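Local coordinates for coiled-coil quantitatively-enriched protein 1 (Schizosaccharomyces pombe, PDB 7CUJ) that links telomeres to the meiotic centrosome, acting as a molecular adaptor needed for telomere clustering in meiotic prophase, telomere length regulation and chromosome segregation, at residues V11-P17 / V208-L214; H61-H66 / Y189-A193; H219-F224 / L307-A311. All blocks are in the same frame, centred on the assembly; numbering follows the deposited sequence.

Contact 1 (V11-P17 / V208-L214); sequences VLDIGLP and VLRLIHL
With CG of D13 set beside its own backbone N (chi1 -54°) and R210 leaving its strand in the same way before bending at chi3 (-65°), the two side chains run alongside each other and bring carboxylate to guanidinium. R210 grips side-on, but both nitrogens converge on a single oxygen: NE and NH2 each stand 2.7 Å from D13 OD1. Sharing one acceptor bends both bonds, and the oxygen lies somewhat out of the guanidinium plane; the carboxylate and guanidinium planes are 47° apart. CD1 of I212 sits over the centre of one guanidinium face, and CG1 of V11 reaches 3.6 Å from R210 NE, so aliphatic carbons flank the guanidinium, which is buried, while the carboxylate is only partly so.

The backbones are parallel neighbours in register from V11/V208 to L16/H213. Evidence for the pairing is the alternating series of bonds, from L12 N to V208 O (2.9 Å) through I212 N to I14 O (3.0 Å) and on to L214 N with L16 O. On the face carrying I14, CD1 of that residue meets L209 CG at 3.7 Å and also touches L211 CD1, while L16 CD1 packs on L211 CG.

This chain is a folded alpha/beta domain of the longer protein, built on a six-stranded parallel sheet. Strand 11-16 is outermost within the chain, and strand 208-213 is bonded on its other side to strand 184-188. Helices 102-112 and 275-294 cover the face with I14 and L16; helix 191-200 covers the other, where Y194 makes a cation-pi contact with R210.

Contact 2 (H61-H66 / Y189-A193); sequences HNIAKH and YDIEA
K65 makes two polar contacts at once, one from its backbone and one from its ammonium group. Its carbonyl O accepts from Y189 OH at 2.7 Å; the hydroxyl is tilted 32° from the carbonyl plane, and the oxygen lies at the edge of the tyrosine ring. At the other end NZ forms a salt bridge with E192 OE1 (2.8 Å), although as a hydrogen bond it is weak. Between these points the lysine chain passes over D190, with CG 3.8 Å from D190 OD2. H61 adds a flat surface: E192 CB lies over one face of its ring in a CH-pi contact, 4.1 Å from the centroid and toward the rim, and I191 CG2 comes in at the ring edge.

E192 reaches the lysine because CG is anti to its backbone N (chi1 -171°) and the chain stays extended beyond it. Were K65 cut back to an alanine, the E192 carboxylate would probably lose its charged mate and a gap would open beside D190. In the next shell, Q58 also bonds E192 OE1, and the carbonyl of S127 takes a second bond from K65 NZ. D190 is the N-cap of helix 191-200, its OD1 accepting from A193 N at 2.7 Å and also bonded to the S127 hydroxyl. A water joins H61 ND1 to E192 N, which donates to it.

The contact therefore sets the C-terminal end of helix 47-65 against the N-terminal end of helix 191-200, just beyond strand 184-188. Helix 217-223 packs on H61 and I191, and strand 121-126 lies against Y189 and D190.

Contact 3 (H219-F224 / L307-A311); sequences HAIKCF and LMDLA
This is a helix-to-loop contact, partly buried, in which an irregular loop segment after helix 275-294, extended at L307-D309, lies across one side of helix 217-223. H219 is its centrepiece, with more of its surface covered than any other residue here. CG of this histidine is anti to its backbone N (chi1 -164°), which directs the ring into the loop, where leucines take both faces: L310 CD1 sits over the centre of one, 3.5 Å from the ring centroid and 7° off the normal, and L307 CD2 covers the opposite one less closely, 4.3 Å above the plane. At the ring edge NE2 donates to M308 O at 2.7 Å, approaching in the carbonyl plane, with the oxygen tilted 19° from the plane of the ring. The other ring nitrogen, ND1, is bonded to G215 N, so polar partners at both nitrogens fix the rotation of a buried imidazole.

One turn on, C223 presents SG to the loop backbone. L310 N makes a weak hydrogen bond to it (3.5 Å), and L310 CB packs against the same sulfur at 4.0 Å. Here the loop folds into an Asx turn: D309 OD1 accepts from A311 N at 3.1 Å, the amide meeting the oxygen from above the carboxylate plane. The turn places A311 by the helix end, with its CA 3.9 Å from F224 CZ. F224 also packs on helix 232-243, and at the start of the loop segment L307 CD1 touches K222 CG at 3.8 Å.

Overall arrangement
The three contacts are arranged around strand 208-213 and the helices next to it in sequence. Contact 1 lies about 11 Å, centre to centre, from both contact 2 and contact 3, which are about 15 Å from each other. H213 ND1 is 3.0 Å from A64 O, a probable hydrogen bond tying contact 1 to contact 2, and I212 CG1 packs on I191 CD1 at 3.8 Å. Toward contact 3, I212 CG2 meets L307 CD1 at 3.6 Å. Contacts 2 and 3 join through I221, whose CD1 is 3.4 Å from H61 CE1. Along the chain, contact 2 falls between the segments of contact 1, and contact 3 follows both.

Contact 1 (V11-P17 / V208-L214)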
ATOM      1  N   VAL A  11      -5.149 -29.082  26.976  1.00 66.59           N
ATOM      2  CA  VAL A  11      -5.581 -27.856  26.325  1.00 58.60           C
ATOM      3  C   VAL A  11      -6.406 -28.243  25.100  1.00 52.65           C
ATOM      4  O   VAL A  11      -5.882 -28.861  24.177  1.00 51.18           O
ATOM      5  CB  VAL A  11      -4.364 -26.995  25.929  1.00 60.30           C
ATOM      6  CG1 VAL A  11      -4.768 -25.741  25.163  1.00 58.53           C
ATOM      7  CG2 VAL A  11      -3.501 -26.640  27.132  1.00 63.03           C
ATOM      8  N   LEU A  12      -7.693 -27.869  25.097  1.00 49.75           N
ATOM      9  CA  LEU A  12      -8.611 -28.267  24.040  1.00 47.85           C
ATOM     10  C   LEU A  12      -9.160 -27.038  23.315  1.00 45.37           C
ATOM     11  O   LEU A  12      -9.468 -26.026  23.944  1.00 46.14           O
ATOM     12  CB  LEU A  12      -9.751 -29.093  24.644  1.00 48.39           C
ATOM     13  CG  LEU A  12      -9.344 -30.386  25.354  1.00 50.46           C
ATOM     14  CD1 LEU A  12     -10.518 -30.973  26.121  1.00 47.74           C
ATOM     15  CD2 LEU A  12      -8.789 -31.405  24.366  1.00 50.10           C
ATOM     16  N   ASP A  13      -9.305 -27.162  21.988  1.00 41.88           N
ATOM     17  CA  ASP A  13      -9.752 -26.073  21.135  1.00 38.81           C
ATOM     18  C   ASP A  13     -11.228 -26.236  20.781  1.00 36.22           C
ATOM     19  O   ASP A  13     -11.682 -27.335  20.477  1.00 37.36           O
ATOM     20  CB  ASP A  13      -8.941 -26.006  19.840  1.00 41.17           C
ATOM     21  CG  ASP A  13      -7.444 -25.930  20.071  1.00 43.83           C
ATOM     22  OD1 ASP A  13      -7.039 -25.379  21.115  1.00 44.01           O
ATOM     23  OD2 ASP A  13      -6.693 -26.431  19.207  1.00 46.75           O
ATOM     24  N   ILE A  14     -11.947 -25.110  20.798  1.00 33.00           N
ATOM     25  CA  ILE A  14     -13.321 -25.026  20.336  1.00 31.40           C
ATOM     26  C   ILE A  14     -13.345 -24.113  19.112  1.00 30.11           C
ATOM     27  O   ILE A  14     -13.249 -22.891  19.234  1.00 28.51           O
ATOM     28  CB  ILE A  14     -14.248 -24.526  21.464  1.00 30.21           C
ATOM     29  CG1 ILE A  14     -14.173 -25.436  22.695  1.00 31.62           C
ATOM     30  CG2 ILE A  14     -15.677 -24.370  20.962  1.00 29.42           C
ATOM     31  CD1 ILE A  14     -14.716 -24.822  23.964  1.00 31.69           C
ATOM     32  N   GLY A  15     -13.449 -24.730  17.933  1.00 30.96           N
ATOM     33  CA  GLY A  15     -13.526 -23.995  16.684  1.00 30.07           C
ATOM     34  C   GLY A  15     -14.921 -23.419  16.464  1.00 31.01           C
ATOM     35  O   GLY A  15     -15.892 -24.164  16.348  1.00 34.06           O
ATOM     36  N   LEU A  16     -14.996 -22.086  16.400  1.00 29.67           N
ATOM     37  CA  LEU A  16     -16.250 -21.375  16.214  1.00 30.67           C
ATOM     38  C   LEU A  16     -16.162 -20.537  14.942  1.00 30.87           C
ATOM     39  O   LEU A  16     -15.144 -19.894  14.690  1.00 30.84           O
ATOM     40  CB  LEU A  16     -16.495 -20.476  17.430  1.00 29.06           C
ATOM     41  CG  LEU A  16     -16.779 -21.194  18.748  1.00 29.56           C
ATOM     42  CD1 LEU A  16     -16.641 -20.238  19.921  1.00 28.13           C
ATOM     43  CD2 LEU A  16     -18.165 -21.819  18.737  1.00 30.72           C
ATOM     44  N   PRO A  17     -17.228 -20.500  14.111  1.00 32.89           N
ATOM     45  CA  PRO A  17     -17.164 -19.805  12.824  1.00 33.22           C
ATOM     46  C   PRO A  17     -17.267 -18.288  12.973  1.00 31.86           C
ATOM     47  O   PRO A  17     -17.895 -17.790  13.904  1.00 31.22           O
ATOM     48  CB  PRO A  17     -18.383 -20.360  12.071  1.00 35.46           C
ATOM     49  CG  PRO A  17     -19.377 -20.700  13.168  1.00 36.84           C
ATOM     50  CD  PRO A  17     -18.541 -21.119  14.361  1.00 34.44           C
ATOM     51  N   VAL A 208      -8.371 -26.542  30.283  1.00 55.70           N
ATOM     52  CA  VAL A 208      -8.218 -25.339  29.479  1.00 50.85           C
ATOM     53  C   VAL A 208      -8.998 -25.504  28.176  1.00 49.60           C
ATOM     54  O   VAL A 208      -8.702 -26.387  27.372  1.00 49.82           O
ATOM     55  CB  VAL A 208      -6.736 -25.004  29.215  1.00 49.69           C
ATOM     56  CG1 VAL A 208      -6.573 -23.926  28.153  1.00 48.49           C
ATOM     57  CG2 VAL A 208      -6.011 -24.601  30.490  1.00 49.05           C
ATOM     58  N   LEU A 209      -9.996 -24.632  27.991  1.00 46.94           N
ATOM     59  CA  LEU A 209     -10.766 -24.534  26.762  1.00 43.98           C
ATOM     60  C   LEU A 209     -10.334 -23.269  26.026  1.00 41.15           C
ATOM     61  O   LEU A 209     -10.174 -22.220  26.645  1.00 42.76           O
ATOM     62  CB  LEU A 209     -12.253 -24.462  27.127  1.00 44.27           C
ATOM     63  CG  LEU A 209     -13.027 -25.781  27.140  1.00 46.37           C
ATOM     64  CD1 LEU A 209     -12.258 -26.892  27.840  1.00 49.03           C
ATOM     65  CD2 LEU A 209     -14.392 -25.590  27.784  1.00 47.21           C
ATOM     66  N   ARG A 210     -10.146 -23.381  24.707  1.00 38.37           N
ATOM     67  CA  ARG A 210      -9.790 -22.237  23.882  1.00 34.99           C
ATOM     68  C   ARG A 210     -10.876 -22.004  22.836  1.00 31.70           C
ATOM     69  O   ARG A 210     -11.190 -22.896  22.052  1.00 32.00           O
ATOM     70  CB  ARG A 210      -8.431 -22.445  23.205  1.00 34.95           C
ATOM     71  CG  ARG A 210      -7.251 -22.497  24.166  1.00 35.98           C
ATOM     72  CD  ARG A 210      -5.934 -22.351  23.430  1.00 36.57           C
ATOM     73  NE  ARG A 210      -5.670 -23.458  22.519  1.00 37.79           N
ATOM     74  CZ  ARG A 210      -4.678 -23.491  21.635  1.00 38.22           C
ATOM     75  NH1 ARG A 210      -3.845 -22.470  21.533  1.00 38.89           N
ATOM     76  NH2 ARG A 210      -4.520 -24.544  20.855  1.00 40.14           N
ATOM     77  N   LEU A 211     -11.450 -20.797  22.853  1.00 29.46           N
ATOM     78  CA  LEU A 211     -12.352 -20.343  21.809  1.00 27.81           C
ATOM     79  C   LEU A 211     -11.494 -19.771  20.681  1.00 25.85           C
ATOM     80  O   LEU A 211     -10.827 -18.752  20.858  1.00 24.78           O
ATOM     81  CB  LEU A 211     -13.288 -19.277  22.395  1.00 27.43           C
ATOM     82  CG  LEU A 211     -14.529 -19.768  23.149  1.00 28.01           C
ATOM     83  CD1 LEU A 211     -14.298 -21.090  23.866  1.00 28.79           C
ATOM     84  CD2 LEU A 211     -15.029 -18.710  24.119  1.00 26.71           C
ATOM     85  N   ILE A 212     -11.500 -20.466  19.537  1.00 25.65           N
ATOM     86  CA  ILE A 212     -10.672 -20.110  18.398  1.00 25.17           C
ATOM     87  C   ILE A 212     -11.571 -19.961  17.175  1.00 25.14           C
ATOM     88  O   ILE A 212     -12.260 -20.903  16.790  1.00 26.97           O
ATOM     89  CB  ILE A 212      -9.561 -21.159  18.179  1.00 26.23           C
ATOM     90  CG1 ILE A 212      -8.599 -21.210  19.372  1.00 27.01           C
ATOM     91  CG2 ILE A 212      -8.822 -20.893  16.875  1.00 25.48           C
ATOM     92  CD1 ILE A 212      -7.591 -22.336  19.322  1.00 28.31           C
ATOM     93  N   HIS A 213     -11.554 -18.768  16.572  1.00 23.26           N
ATOM     94  CA  HIS A 213     -12.350 -18.515  15.381  1.00 23.99           C
ATOM     95  C   HIS A 213     -11.726 -19.210  14.174  1.00 24.46           C
ATOM     96  O   HIS A 213     -10.529 -19.071  13.923  1.00 23.14           O
ATOM     97  CB  HIS A 213     -12.545 -17.012  15.148  1.00 23.09           C
ATOM     98  CG  HIS A 213     -13.826 -16.492  15.703  1.00 23.19           C
ATOM     99  ND1 HIS A 213     -13.866 -15.464  16.622  1.00 23.46           N
ATOM    100  CD2 HIS A 213     -15.107 -16.855  15.483  1.00 24.61           C
ATOM    101  CE1 HIS A 213     -15.119 -15.213  16.943  1.00 24.10           C
ATOM    102  NE2 HIS A 213     -15.900 -16.050  16.255  1.00 24.75           N
ATOM    103  N   LEU A 214     -12.564 -19.950  13.440  1.00 25.68           N
ATOM    104  CA  LEU A 214     -12.138 -20.676  12.254  1.00 26.84           C
ATOM    105  C   LEU A 214     -11.745 -19.678  11.167  1.00 26.61           C
ATOM    106  O   LEU A 214     -12.537 -18.810  10.794  1.00 27.05           O
ATOM    107  CB  LEU A 214     -13.270 -21.594  11.779  1.00 29.34           C
ATOM    108  CG  LEU A 214     -13.537 -22.841  12.626  1.00 31.24           C
ATOM    109  CD1 LEU A 214     -14.929 -23.391  12.351  1.00 33.09           C
ATOM    110  CD2 LEU A 214     -12.496 -23.915  12.358  1.00 32.29           C
TER
HETATM  111  O   HOH W   1     -18.688 -14.945  15.170  1.00 39.99           O

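Contact 2 (H61-H66 / Y189-A193)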
ATOM      1  N   HIS A  61      -6.497  -9.775  15.673  1.00 15.03           N
ATOM      2  CA  HIS A  61      -6.890 -10.196  17.010  1.00 16.06           C
ATOM      3  C   HIS A  61      -8.202  -9.530  17.412  1.00 16.94           C
ATOM      4  O   HIS A  61      -9.094 -10.198  17.933  1.00 18.09           O
ATOM      5  CB  HIS A  61      -5.792  -9.886  18.037  1.00 16.57           C
ATOM      6  CG  HIS A  61      -4.727 -10.925  18.111  1.00 16.73           C
ATOM      7  ND1 HIS A  61      -5.015 -12.263  18.295  1.00 17.10           N
ATOM      8  CD2 HIS A  61      -3.383 -10.833  18.043  1.00 17.16           C
ATOM      9  CE1 HIS A  61      -3.893 -12.950  18.326  1.00 17.65           C
ATOM     10  NE2 HIS A  61      -2.876 -12.096  18.177  1.00 17.93           N
ATOM     11  N   ASN A  62      -8.307  -8.217  17.160  1.00 17.29           N
ATOM     12  CA  ASN A  62      -9.451  -7.430  17.598  1.00 18.19           C
ATOM     13  C   ASN A  62     -10.725  -7.911  16.905  1.00 18.48           C
ATOM     14  O   ASN A  62     -11.747  -8.097  17.563  1.00 19.67           O
ATOM     15  CB  ASN A  62      -9.240  -5.925  17.403  1.00 18.40           C
ATOM     16  CG  ASN A  62      -8.139  -5.354  18.272  1.00 19.00           C
ATOM     17  OD1 ASN A  62      -7.709  -5.982  19.240  1.00 18.81           O
ATOM     18  ND2 ASN A  62      -7.671  -4.165  17.927  1.00 19.91           N
ATOM     19  N   ILE A  63     -10.642  -8.109  15.582  1.00 18.03           N
ATOM     20  CA  ILE A  63     -11.762  -8.586  14.782  1.00 18.73           C
ATOM     21  C   ILE A  63     -12.222  -9.942  15.316  1.00 19.30           C
ATOM     22  O   ILE A  63     -13.420 -10.219  15.360  1.00 20.39           O
ATOM     23  CB  ILE A  63     -11.389  -8.629  13.283  1.00 17.72           C
ATOM     24  CG1 ILE A  63     -11.188  -7.217  12.718  1.00 17.82           C
ATOM     25  CG2 ILE A  63     -12.414  -9.413  12.473  1.00 17.24           C
ATOM     26  CD1 ILE A  63     -10.311  -7.153  11.482  1.00 16.59           C
ATOM     27  N   ALA A  64     -11.255 -10.765  15.743  1.00 19.32           N
ATOM     28  CA  ALA A  64     -11.514 -12.111  16.226  1.00 19.86           C
ATOM     29  C   ALA A  64     -12.118 -12.074  17.628  1.00 21.18           C
ATOM     30  O   ALA A  64     -12.819 -13.002  18.022  1.00 22.86           O
ATOM     31  CB  ALA A  64     -10.244 -12.928  16.192  1.00 18.60           C
ATOM     32  N   LYS A  65     -11.834 -11.006  18.384  1.00 21.85           N
ATOM     33  CA  LYS A  65     -12.438 -10.828  19.697  1.00 23.06           C
ATOM     34  C   LYS A  65     -13.893 -10.410  19.516  1.00 24.06           C
ATOM     35  O   LYS A  65     -14.800 -11.151  19.891  1.00 25.88           O
ATOM     36  CB  LYS A  65     -11.660  -9.810  20.535  1.00 22.67           C
ATOM     37  CG  LYS A  65     -10.335 -10.310  21.087  1.00 23.74           C
ATOM     38  CD  LYS A  65      -9.538  -9.228  21.785  1.00 25.61           C
ATOM     39  CE  LYS A  65      -8.058  -9.316  21.474  1.00 25.16           C
ATOM     40  NZ  LYS A  65      -7.295  -8.215  22.110  1.00 25.60           N
ATOM     41  N   HIS A  66     -14.100  -9.232  18.917  1.00 24.57           N
ATOM     42  CA  HIS A  66     -15.433  -8.774  18.559  1.00 26.22           C
ATOM     43  C   HIS A  66     -15.338  -7.658  17.526  1.00 26.27           C
ATOM     44  O   HIS A  66     -14.571  -6.717  17.709  1.00 27.09           O
ATOM     45  CB  HIS A  66     -16.198  -8.298  19.799  1.00 28.05           C
ATOM     46  CG  HIS A  66     -17.676  -8.417  19.655  1.00 30.01           C
ATOM     47  ND1 HIS A  66     -18.394  -9.405  20.294  1.00 31.78           N
ATOM     48  CD2 HIS A  66     -18.570  -7.701  18.940  1.00 30.98           C
ATOM     49  CE1 HIS A  66     -19.671  -9.281  19.994  1.00 33.75           C
ATOM     50  NE2 HIS A  66     -19.804  -8.245  19.161  1.00 32.86           N
ATOM     51  N   TYR A 189     -11.126 -16.739  26.031  1.00 30.45           N
ATOM     52  CA  TYR A 189     -12.020 -16.121  25.064  1.00 28.47           C
ATOM     53  C   TYR A 189     -11.284 -15.922  23.740  1.00 26.70           C
ATOM     54  O   TYR A 189     -11.883 -16.045  22.675  1.00 24.15           O
ATOM     55  CB  TYR A 189     -12.609 -14.815  25.607  1.00 28.29           C
ATOM     56  CG  TYR A 189     -13.541 -14.114  24.650  1.00 27.88           C
ATOM     57  CD1 TYR A 189     -14.902 -14.384  24.653  1.00 28.14           C
ATOM     58  CD2 TYR A 189     -13.065 -13.192  23.728  1.00 26.32           C
ATOM     59  CE1 TYR A 189     -15.765 -13.750  23.772  1.00 27.90           C
ATOM     60  CE2 TYR A 189     -13.914 -12.549  22.841  1.00 25.38           C
ATOM     61  CZ  TYR A 189     -15.269 -12.831  22.863  1.00 26.78           C
ATOM     62  OH  TYR A 189     -16.113 -12.203  21.996  1.00 27.08           O
ATOM     63  N   ASP A 190      -9.981 -15.628  23.826  1.00 26.97           N
ATOM     64  CA  ASP A 190      -9.184 -15.277  22.661  1.00 26.63           C
ATOM     65  C   ASP A 190      -7.744 -15.753  22.849  1.00 27.62           C
ATOM     66  O   ASP A 190      -7.285 -15.936  23.977  1.00 27.33           O
ATOM     67  CB  ASP A 190      -9.260 -13.776  22.362  1.00 26.95           C
ATOM     68  CG  ASP A 190      -8.769 -12.908  23.507  1.00 28.84           C
ATOM     69  OD1 ASP A 190      -7.534 -12.823  23.697  1.00 29.50           O
ATOM     70  OD2 ASP A 190      -9.624 -12.339  24.213  1.00 31.69           O
ATOM     71  N   ILE A 191      -7.048 -15.928  21.719  1.00 27.71           N
ATOM     72  CA  ILE A 191      -5.706 -16.484  21.676  1.00 30.08           C
ATOM     73  C   ILE A 191      -4.703 -15.476  22.231  1.00 31.02           C
ATOM     74  O   ILE A 191      -3.722 -15.876  22.852  1.00 33.00           O
ATOM     75  CB  ILE A 191      -5.356 -16.963  20.250  1.00 30.90           C
ATOM     76  CG1 ILE A 191      -5.980 -18.329  19.945  1.00 33.20           C
ATOM     77  CG2 ILE A 191      -3.854 -16.962  19.996  1.00 31.32           C
ATOM     78  CD1 ILE A 191      -5.511 -19.454  20.849  1.00 35.93           C
ATOM     79  N   GLU A 192      -4.955 -14.178  22.010  1.00 31.47           N
ATOM     80  CA  GLU A 192      -4.109 -13.133  22.570  1.00 33.52           C
ATOM     81  C   GLU A 192      -3.982 -13.337  24.080  1.00 34.98           C
ATOM     82  O   GLU A 192      -2.881 -13.268  24.624  1.00 37.34           O
ATOM     83  CB  GLU A 192      -4.640 -11.740  22.219  1.00 32.76           C
ATOM     84  CG  GLU A 192      -3.686 -10.617  22.599  1.00 36.00           C
ATOM     85  CD  GLU A 192      -4.160  -9.199  22.311  1.00 36.65           C
ATOM     86  OE1 GLU A 192      -4.729  -8.970  21.223  1.00 34.59           O
ATOM     87  OE2 GLU A 192      -3.958  -8.322  23.179  1.00 39.99           O
ATOM     88  N   ALA A 193      -5.116 -13.606  24.741  1.00 35.55           N
ATOM     89  CA  ALA A 193      -5.149 -13.855  26.175  1.00 39.06           C
ATOM     90  C   ALA A 193      -4.359 -15.117  26.509  1.00 42.13           C
ATOM     91  O   ALA A 193      -3.671 -15.161  27.524  1.00 44.58           O
ATOM     92  CB  ALA A 193      -6.574 -13.949  26.665  1.00 35.80           C
TER
HETATM   93  O   HOH W   2      -7.026 -13.293  19.987  1.00 24.61           O

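Contact 3 (H219-F224 / L307-A311)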
ATOM      1  N   HIS A 219      -6.643 -19.171  14.546  1.00 22.38           N
ATOM      2  CA  HIS A 219      -6.453 -20.453  13.887  1.00 23.97           C
ATOM      3  C   HIS A 219      -5.012 -20.589  13.398  1.00 25.32           C
ATOM      4  O   HIS A 219      -4.401 -21.642  13.568  1.00 26.74           O
ATOM      5  CB  HIS A 219      -7.462 -20.601  12.740  1.00 23.59           C
ATOM      6  CG  HIS A 219      -7.624 -21.997  12.243  1.00 25.34           C
ATOM      7  ND1 HIS A 219      -8.654 -22.357  11.395  1.00 26.42           N
ATOM      8  CD2 HIS A 219      -6.908 -23.119  12.470  1.00 27.58           C
ATOM      9  CE1 HIS A 219      -8.561 -23.641  11.112  1.00 28.72           C
ATOM     10  NE2 HIS A 219      -7.499 -24.130  11.762  1.00 29.81           N
ATOM     11  N   ALA A 220      -4.482 -19.511  12.804  1.00 25.27           N
ATOM     12  CA  ALA A 220      -3.142 -19.502  12.236  1.00 27.58           C
ATOM     13  C   ALA A 220      -2.088 -19.638  13.335  1.00 29.06           C
ATOM     14  O   ALA A 220      -1.144 -20.414  13.194  1.00 32.13           O
ATOM     15  CB  ALA A 220      -2.932 -18.256  11.407  1.00 26.16           C
ATOM     16  N   ILE A 221      -2.258 -18.882  14.424  1.00 28.87           N
ATOM     17  CA  ILE A 221      -1.360 -18.962  15.566  1.00 31.82           C
ATOM     18  C   ILE A 221      -1.354 -20.394  16.110  1.00 35.89           C
ATOM     19  O   ILE A 221      -0.297 -20.918  16.462  1.00 39.04           O
ATOM     20  CB  ILE A 221      -1.727 -17.912  16.636  1.00 29.36           C
ATOM     21  CG1 ILE A 221      -1.351 -16.499  16.174  1.00 27.32           C
ATOM     22  CG2 ILE A 221      -1.091 -18.250  17.979  1.00 28.85           C
ATOM     23  CD1 ILE A 221      -2.072 -15.387  16.902  1.00 23.88           C
ATOM     24  N   LYS A 222      -2.536 -21.024  16.149  1.00 38.01           N
ATOM     25  CA  LYS A 222      -2.686 -22.390  16.630  1.00 41.33           C
ATOM     26  C   LYS A 222      -1.814 -23.344  15.812  1.00 43.35           C
ATOM     27  O   LYS A 222      -1.116 -24.177  16.386  1.00 45.09           O
ATOM     28  CB  LYS A 222      -4.170 -22.779  16.705  1.00 42.09           C
ATOM     29  CG  LYS A 222      -4.536 -24.188  16.252  1.00 45.50           C
ATOM     30  CD  LYS A 222      -4.137 -25.290  17.209  1.00 50.05           C
ATOM     31  CE  LYS A 222      -3.983 -26.630  16.519  1.00 54.11           C
ATOM     32  NZ  LYS A 222      -3.503 -27.679  17.452  1.00 57.39           N
ATOM     33  N   CYS A 223      -1.836 -23.195  14.479  1.00 43.96           N
ATOM     34  CA  CYS A 223      -1.209 -24.147  13.571  1.00 45.75           C
ATOM     35  C   CYS A 223       0.308 -23.964  13.515  1.00 46.93           C
ATOM     36  O   CYS A 223       1.011 -24.851  13.037  1.00 50.69           O
ATOM     37  CB  CYS A 223      -1.790 -24.039  12.166  1.00 45.78           C
ATOM     38  SG  CYS A 223      -3.501 -24.623  12.045  1.00 46.28           S
ATOM     39  N   PHE A 224       0.807 -22.815  13.991  1.00 44.72           N
ATOM     40  CA  PHE A 224       2.235 -22.534  13.952  1.00 47.04           C
ATOM     41  C   PHE A 224       2.778 -22.294  15.359  1.00 51.52           C
ATOM     42  O   PHE A 224       3.910 -21.842  15.517  1.00 55.39           O
ATOM     43  CB  PHE A 224       2.549 -21.395  12.974  1.00 43.68           C
ATOM     44  CG  PHE A 224       2.241 -21.714  11.533  1.00 40.71           C
ATOM     45  CD1 PHE A 224       0.990 -21.437  11.001  1.00 38.07           C
ATOM     46  CD2 PHE A 224       3.188 -22.310  10.712  1.00 41.63           C
ATOM     47  CE1 PHE A 224       0.692 -21.742   9.681  1.00 37.65           C
ATOM     48  CE2 PHE A 224       2.891 -22.612   9.390  1.00 40.85           C
ATOM     49  CZ  PHE A 224       1.643 -22.330   8.877  1.00 38.86           C
ATOM     50  N   LEU A 307      -9.080 -28.394  15.173  1.00 41.52           N
ATOM     51  CA  LEU A 307      -9.024 -27.402  14.112  1.00 41.44           C
ATOM     52  C   LEU A 307      -8.223 -27.974  12.949  1.00 43.00           C
ATOM     53  O   LEU A 307      -7.201 -28.625  13.169  1.00 42.47           O
ATOM     54  CB  LEU A 307      -8.375 -26.124  14.654  1.00 40.02           C
ATOM     55  CG  LEU A 307      -9.205 -25.358  15.680  1.00 40.05           C
ATOM     56  CD1 LEU A 307      -8.323 -24.406  16.468  1.00 39.79           C
ATOM     57  CD2 LEU A 307     -10.335 -24.598  15.006  1.00 37.92           C
ATOM     58  N   MET A 308      -8.707 -27.740  11.720  1.00 44.48           N
ATOM     59  CA  MET A 308      -8.042 -28.263  10.535  1.00 48.41           C
ATOM     60  C   MET A 308      -6.678 -27.596  10.376  1.00 46.89           C
ATOM     61  O   MET A 308      -6.512 -26.430  10.718  1.00 44.39           O
ATOM     62  CB  MET A 308      -8.882 -28.097   9.261  1.00 52.97           C
ATOM     63  CG  MET A 308      -9.164 -26.660   8.865  1.00 56.21           C
ATOM     64  SD  MET A 308     -10.068 -26.571   7.296  1.00 70.74           S
ATOM     65  CE  MET A 308     -11.661 -27.236   7.784  1.00 70.12           C
ATOM     66  N   ASP A 309      -5.703 -28.365   9.882  1.00 48.54           N
ATOM     67  CA  ASP A 309      -4.317 -27.927   9.813  1.00 49.64           C
ATOM     68  C   ASP A 309      -4.127 -27.029   8.594  1.00 48.84           C
ATOM     69  O   ASP A 309      -4.579 -27.364   7.502  1.00 51.87           O
ATOM     70  CB  ASP A 309      -3.360 -29.123   9.790  1.00 53.13           C
ATOM     71  CG  ASP A 309      -1.900 -28.764  10.025  1.00 55.14           C
ATOM     72  OD1 ASP A 309      -1.595 -27.559  10.161  1.00 53.88           O
ATOM     73  OD2 ASP A 309      -1.077 -29.696  10.078  1.00 57.57           O
ATOM     74  N   LEU A 310      -3.435 -25.900   8.792  1.00 47.42           N
ATOM     75  CA  LEU A 310      -3.260 -24.904   7.744  1.00 46.60           C
ATOM     76  C   LEU A 310      -1.795 -24.805   7.322  1.00 48.98           C
ATOM     77  O   LEU A 310      -1.408 -23.835   6.671  1.00 49.50           O
ATOM     78  CB  LEU A 310      -3.764 -23.544   8.245  1.00 40.72           C
ATOM     79  CG  LEU A 310      -5.229 -23.471   8.672  1.00 38.67           C
ATOM     80  CD1 LEU A 310      -5.528 -22.120   9.309  1.00 36.34           C
ATOM     81  CD2 LEU A 310      -6.164 -23.731   7.499  1.00 36.30           C
ATOM     82  N   ALA A 311      -0.993 -25.818   7.676  1.00 52.05           N
ATOM     83  CA  ALA A 311       0.446 -25.801   7.452  1.00 54.27           C
ATOM     84  C   ALA A 311       0.776 -25.768   5.961  1.00 55.51           C
ATOM     85  O   ALA A 311       1.825 -25.254   5.579  1.00 56.90           O
ATOM     86  CB  ALA A 311       1.096 -26.980   8.139  1.00 58.61           C
TER